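PDB 4N6E: ThiS/MoaD family protein from Amycolatopsis orientalis, which probably serves as a small ubiquitin-like sulfur carrier protein, delivering sulfur to the thiosugar synthase BexX in 2-thiosugar biosynthesis. Local coordinates for residues E22-D34 with G70-T82. Residues are numbered along the deposited sequence; the frame is centred on the assembly and turned at random.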
loop_
_atom_site.group_PDB
_atom_site.type_symbol
_atom_site.label_atom_id
_atom_site.label_comp_id
_atom_site.label_asym_id
_atom_site.label_seq_id
_atom_site.Cartn_x
_atom_site.Cartn_y
_atom_site.Cartn_z
ATOM N N GLU B 22 -5.995 3.721 -54.080
ATOM C CA GLU B 22 -5.370 3.265 -55.313
ATOM C C GLU B 22 -4.274 4.234 -55.724
ATOM O O GLU B 22 -4.325 5.426 -55.400
ATOM C CB GLU B 22 -6.409 3.154 -56.427
ATOM C CG GLU B 22 -7.434 2.056 -56.216
ATOM C CD GLU B 22 -6.806 0.679 -56.222
ATOM O OE1 GLU B 22 -6.749 0.051 -57.300
ATOM O OE2 GLU B 22 -6.348 0.235 -55.149
ATOM N N ALA B 23 -3.276 3.715 -56.434
ATOM C CA ALA B 23 -2.157 4.542 -56.879
ATOM C C ALA B 23 -1.327 3.902 -58.000
ATOM O O ALA B 23 -1.501 2.725 -58.351
ATOM C CB ALA B 23 -1.267 4.894 -55.691
ATOM N N LYS B 24 -0.432 4.720 -58.551
ATOM C CA LYS B 24 0.437 4.339 -59.659
ATOM C C LYS B 24 1.849 4.857 -59.399
ATOM O O LYS B 24 2.036 6.003 -58.956
ATOM C CB LYS B 24 -0.090 4.924 -60.979
ATOM C CG LYS B 24 -1.361 4.263 -61.488
ATOM C CD LYS B 24 -1.998 5.041 -62.635
ATOM C CE LYS B 24 -3.404 4.535 -62.944
ATOM N NZ LYS B 24 -3.440 3.076 -63.261
ATOM N N GLY B 25 2.833 4.007 -59.689
ATOM C CA GLY B 25 4.242 4.345 -59.489
ATOM C C GLY B 25 5.141 3.124 -59.528
ATOM O O GLY B 25 4.674 1.983 -59.425
ATOM N N ALA B 26 6.439 3.366 -59.682
ATOM C CA ALA B 26 7.419 2.286 -59.811
ATOM C C ALA B 26 8.300 2.146 -58.571
ATOM O O ALA B 26 8.686 1.035 -58.229
ATOM C CB ALA B 26 8.279 2.495 -61.050
ATOM N N THR B 27 8.638 3.265 -57.930
ATOM C CA THR B 27 9.328 3.246 -56.650
ATOM C C THR B 27 8.318 3.470 -55.523
ATOM O O THR B 27 7.153 3.762 -55.772
ATOM C CB THR B 27 10.419 4.334 -56.554
ATOM O OG1 THR B 27 9.828 5.630 -56.697
ATOM C CG2 THR B 27 11.496 4.138 -57.615
ATOM N N VAL B 28 8.772 3.311 -54.283
ATOM C CA VAL B 28 7.949 3.607 -53.120
ATOM C C VAL B 28 7.615 5.089 -53.112
ATOM O O VAL B 28 6.489 5.464 -52.805
ATOM C CB VAL B 28 8.673 3.238 -51.801
ATOM C CG1 VAL B 28 7.991 3.872 -50.593
ATOM C CG2 VAL B 28 8.735 1.731 -51.637
ATOM N N LEU B 29 8.609 5.915 -53.443
ATOM C CA LEU B 29 8.484 7.367 -53.357
ATOM C C LEU B 29 7.514 7.932 -54.391
ATOM O O LEU B 29 6.869 8.959 -54.153
ATOM C CB LEU B 29 9.856 8.026 -53.515
ATOM C CG LEU B 29 9.909 9.556 -53.583
ATOM C CD1 LEU B 29 9.237 10.194 -52.376
ATOM C CD2 LEU B 29 11.356 10.023 -53.704
ATOM N N GLU B 30 7.418 7.269 -55.537
ATOM C CA GLU B 30 6.425 7.638 -56.537
ATOM C C GLU B 30 5.030 7.315 -56.014
ATOM O O GLU B 30 4.112 8.113 -56.186
ATOM C CB GLU B 30 6.688 6.933 -57.879
ATOM C CG GLU B 30 7.900 7.487 -58.627
ATOM C CD GLU B 30 8.096 6.873 -60.006
ATOM O OE1 GLU B 30 7.710 5.700 -60.223
ATOM O OE2 GLU B 30 8.644 7.576 -60.878
ATOM N N ILE B 31 4.877 6.165 -55.362
ATOM C CA ILE B 31 3.587 5.769 -54.778
ATOM C C ILE B 31 3.156 6.727 -53.665
ATOM O O ILE B 31 1.961 6.914 -53.424
ATOM C CB ILE B 31 3.628 4.340 -54.199
ATOM C CG1 ILE B 31 3.896 3.316 -55.306
ATOM C CG2 ILE B 31 2.329 4.003 -53.476
ATOM C CD1 ILE B 31 2.712 3.031 -56.210
ATOM N N ILE B 32 4.124 7.328 -52.985
ATOM C CA ILE B 32 3.813 8.279 -51.933
ATOM C C ILE B 32 3.326 9.574 -52.592
ATOM O O ILE B 32 2.184 9.977 -52.378
ATOM C CB ILE B 32 5.014 8.460 -50.967
ATOM C CG1 ILE B 32 5.099 7.232 -50.047
ATOM C CG2 ILE B 32 4.884 9.728 -50.132
ATOM C CD1 ILE B 32 6.361 7.139 -49.211
ATOM N N ASP B 33 4.179 10.185 -53.414
ATOM C CA ASP B 33 3.845 11.406 -54.173
ATOM C C ASP B 33 2.464 11.346 -54.859
ATOM O O ASP B 33 1.725 12.328 -54.859
ATOM C CB ASP B 33 4.923 11.677 -55.235
ATOM C CG ASP B 33 6.240 12.176 -54.643
ATOM O OD1 ASP B 33 6.248 12.666 -53.497
ATOM O OD2 ASP B 33 7.277 12.088 -55.336
ATOM N N ASP B 34 2.135 10.190 -55.430
ATOM C CA ASP B 34 0.856 9.963 -56.124
ATOM C C ASP B 34 -0.341 9.977 -55.162
ATOM O O ASP B 34 -1.457 10.342 -55.547
ATOM C CB ASP B 34 0.906 8.619 -56.871
ATOM C CG ASP B 34 -0.282 8.404 -57.795
ATOM O OD1 ASP B 34 -0.533 9.278 -58.658
ATOM O OD2 ASP B 34 -0.951 7.347 -57.674
ATOM N N GLY B 70 14.604 1.248 -49.563
ATOM C CA GLY B 70 13.892 2.326 -48.867
ATOM C C GLY B 70 12.867 3.010 -49.766
ATOM O O GLY B 70 11.998 2.366 -50.350
ATOM N N LEU B 71 12.992 4.322 -49.895
ATOM C CA LEU B 71 12.164 5.090 -50.822
ATOM C C LEU B 71 12.316 4.646 -52.278
ATOM O O LEU B 71 11.372 4.783 -53.067
ATOM C CB LEU B 71 12.501 6.575 -50.712
ATOM C CG LEU B 71 12.202 7.194 -49.349
ATOM C CD1 LEU B 71 12.963 8.500 -49.213
ATOM C CD2 LEU B 71 10.706 7.398 -49.150
ATOM N N GLU B 72 13.488 4.115 -52.630
ATOM C CA GLU B 72 13.760 3.709 -54.010
ATOM C C GLU B 72 13.409 2.250 -54.319
ATOM O O GLU B 72 13.740 1.770 -55.398
ATOM C CB GLU B 72 15.229 3.973 -54.372
ATOM C CG GLU B 72 15.713 5.400 -54.109
ATOM C CD GLU B 72 14.858 6.480 -54.778
ATOM O OE1 GLU B 72 14.321 6.228 -55.881
ATOM O OE2 GLU B 72 14.729 7.591 -54.199
ATOM N N ALA B 73 12.731 1.556 -53.403
ATOM C CA ALA B 73 12.391 0.145 -53.606
ATOM C C ALA B 73 11.348 -0.025 -54.708
ATOM O O ALA B 73 10.441 0.795 -54.832
ATOM C CB ALA B 73 11.894 -0.481 -52.308
ATOM N N GLU B 74 11.478 -1.098 -55.493
ATOM C CA GLU B 74 10.614 -1.339 -56.656
ATOM C C GLU B 74 9.167 -1.692 -56.301
ATOM O O GLU B 74 8.912 -2.512 -55.416
ATOM C CB GLU B 74 11.173 -2.468 -57.526
ATOM C CG GLU B 74 12.473 -2.143 -58.241
ATOM C CD GLU B 74 13.021 -3.333 -59.024
ATOM O OE1 GLU B 74 12.218 -4.056 -59.665
ATOM O OE2 GLU B 74 14.257 -3.544 -59.000
ATOM N N VAL B 75 8.237 -1.085 -57.039
ATOM C CA VAL B 75 6.803 -1.352 -56.925
ATOM C C VAL B 75 6.290 -1.762 -58.302
ATOM O O VAL B 75 6.379 -0.982 -59.249
ATOM C CB VAL B 75 6.010 -0.100 -56.475
ATOM C CG1 VAL B 75 4.565 -0.469 -56.171
ATOM C CG2 VAL B 75 6.657 0.563 -55.270
ATOM N N LYS B 76 5.778 -2.986 -58.412
ATOM C CA LYS B 76 5.127 -3.460 -59.634
ATOM C C LYS B 76 3.637 -3.112 -59.584
ATOM O O LYS B 76 3.119 -2.731 -58.532
ATOM C CB LYS B 76 5.305 -4.974 -59.784
ATOM C CG LYS B 76 6.734 -5.409 -60.068
ATOM C CD LYS B 76 6.841 -6.924 -60.166
ATOM C CE LYS B 76 8.205 -7.360 -60.689
ATOM N NZ LYS B 76 8.263 -8.828 -60.951
ATOM N N ASP B 77 2.951 -3.239 -60.717
ATOM C CA ASP B 77 1.506 -3.027 -60.761
ATOM C C ASP B 77 0.786 -4.240 -60.186
ATOM O O ASP B 77 1.007 -5.357 -60.641
ATOM C CB ASP B 77 1.024 -2.799 -62.192
ATOM C CG ASP B 77 -0.439 -2.415 -62.247
ATOM O OD1 ASP B 77 -0.733 -1.211 -62.067
ATOM O OD2 ASP B 77 -1.290 -3.315 -62.445
ATOM N N GLY B 78 -0.089 -4.010 -59.207
ATOM C CA GLY B 78 -0.767 -5.096 -58.487
ATOM C C GLY B 78 -0.178 -5.371 -57.108
ATOM O O GLY B 78 -0.732 -6.163 -56.341
ATOM N N ASP B 79 0.950 -4.724 -56.800
ATOM C CA ASP B 79 1.577 -4.830 -55.483
ATOM C C ASP B 79 0.703 -4.160 -54.424
ATOM O O ASP B 79 -0.023 -3.211 -54.723
ATOM C CB ASP B 79 2.971 -4.169 -55.481
ATOM C CG ASP B 79 4.059 -5.043 -56.119
ATOM O OD1 ASP B 79 3.840 -6.250 -56.352
ATOM O OD2 ASP B 79 5.160 -4.513 -56.373
ATOM N N THR B 80 0.770 -4.673 -53.196
ATOM C CA THR B 80 0.145 -4.030 -52.034
ATOM C C THR B 80 1.217 -3.330 -51.202
ATOM O O THR B 80 2.264 -3.913 -50.920
ATOM C CB THR B 80 -0.583 -5.050 -51.137
ATOM O OG1 THR B 80 -1.627 -5.684 -51.885
ATOM C CG2 THR B 80 -1.197 -4.363 -49.904
ATOM N N LEU B 81 0.940 -2.093 -50.801
ATOM C CA LEU B 81 1.884 -1.300 -50.027
ATOM C C LEU B 81 1.274 -0.916 -48.669
ATOM O O LEU B 81 0.300 -0.153 -48.605
ATOM C CB LEU B 81 2.293 -0.060 -50.824
ATOM C CG LEU B 81 3.473 0.759 -50.280
ATOM C CD1 LEU B 81 4.423 1.165 -51.394
ATOM C CD2 LEU B 81 3.026 1.994 -49.504
ATOM N N THR B 82 1.850 -1.453 -47.588
ATOM C CA THR B 82 1.331 -1.228 -46.245
ATOM C C THR B 82 2.165 -0.217 -45.479
ATOM O O THR B 82 3.382 -0.305 -45.473
ATOM C CB THR B 82 1.317 -2.518 -45.421
ATOM O OG1 THR B 82 0.766 -3.585 -46.198
ATOM C CG2 THR B 82 0.485 -2.328 -44.170
#
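I31 packs against V75 and L81 in the core of this ubiquitin-like (beta-grasp) domain, where the start of helix 28-38 packs on the loop leading into strand 80-88 and on the start of that strand. I31 CG1 meets V75 CG2 at 3.9 Å, and the two side chains cross at a slant. I31 CG2 rests on L81 CD1 at 4.1 Å; the two side chains run past each other in opposite directions. V3 of strand 3-6 also touches both I31 and V75. One turn back, at the start of the helix, is V28. With CG1 anti to the backbone N (chi1 165°), V28 CG2 is left to pack on A73 CB at 3.9 Å, and V65 from a loop adjoins both residues. Beside it, L29 CB sits against L71 CB.

At the polar edge, backbone groups tie the helix start to residues 71-75. L29 N donates to L71 O at 3.0 Å, in the carbonyl plane. V28 N makes a weak, bent bond to A73 O. The first two of these bonds occupy N-H groups of the first helical turn, which have no i-4 acceptor there. V75 N donates to A26 O on the other side of T27. T27 is the N-cap and forms a capping box with E30. T27 OG1 is turned between the backbone N and the carbonyl carbon (chi1 61°), where it accepts from E30 N at 3.1 Å. The E30 carboxylate folds back in return: E30 OE1 takes A26 N at 2.7 Å, nearly in line with its own C-O bond, and T27 N more weakly at 3.5 Å.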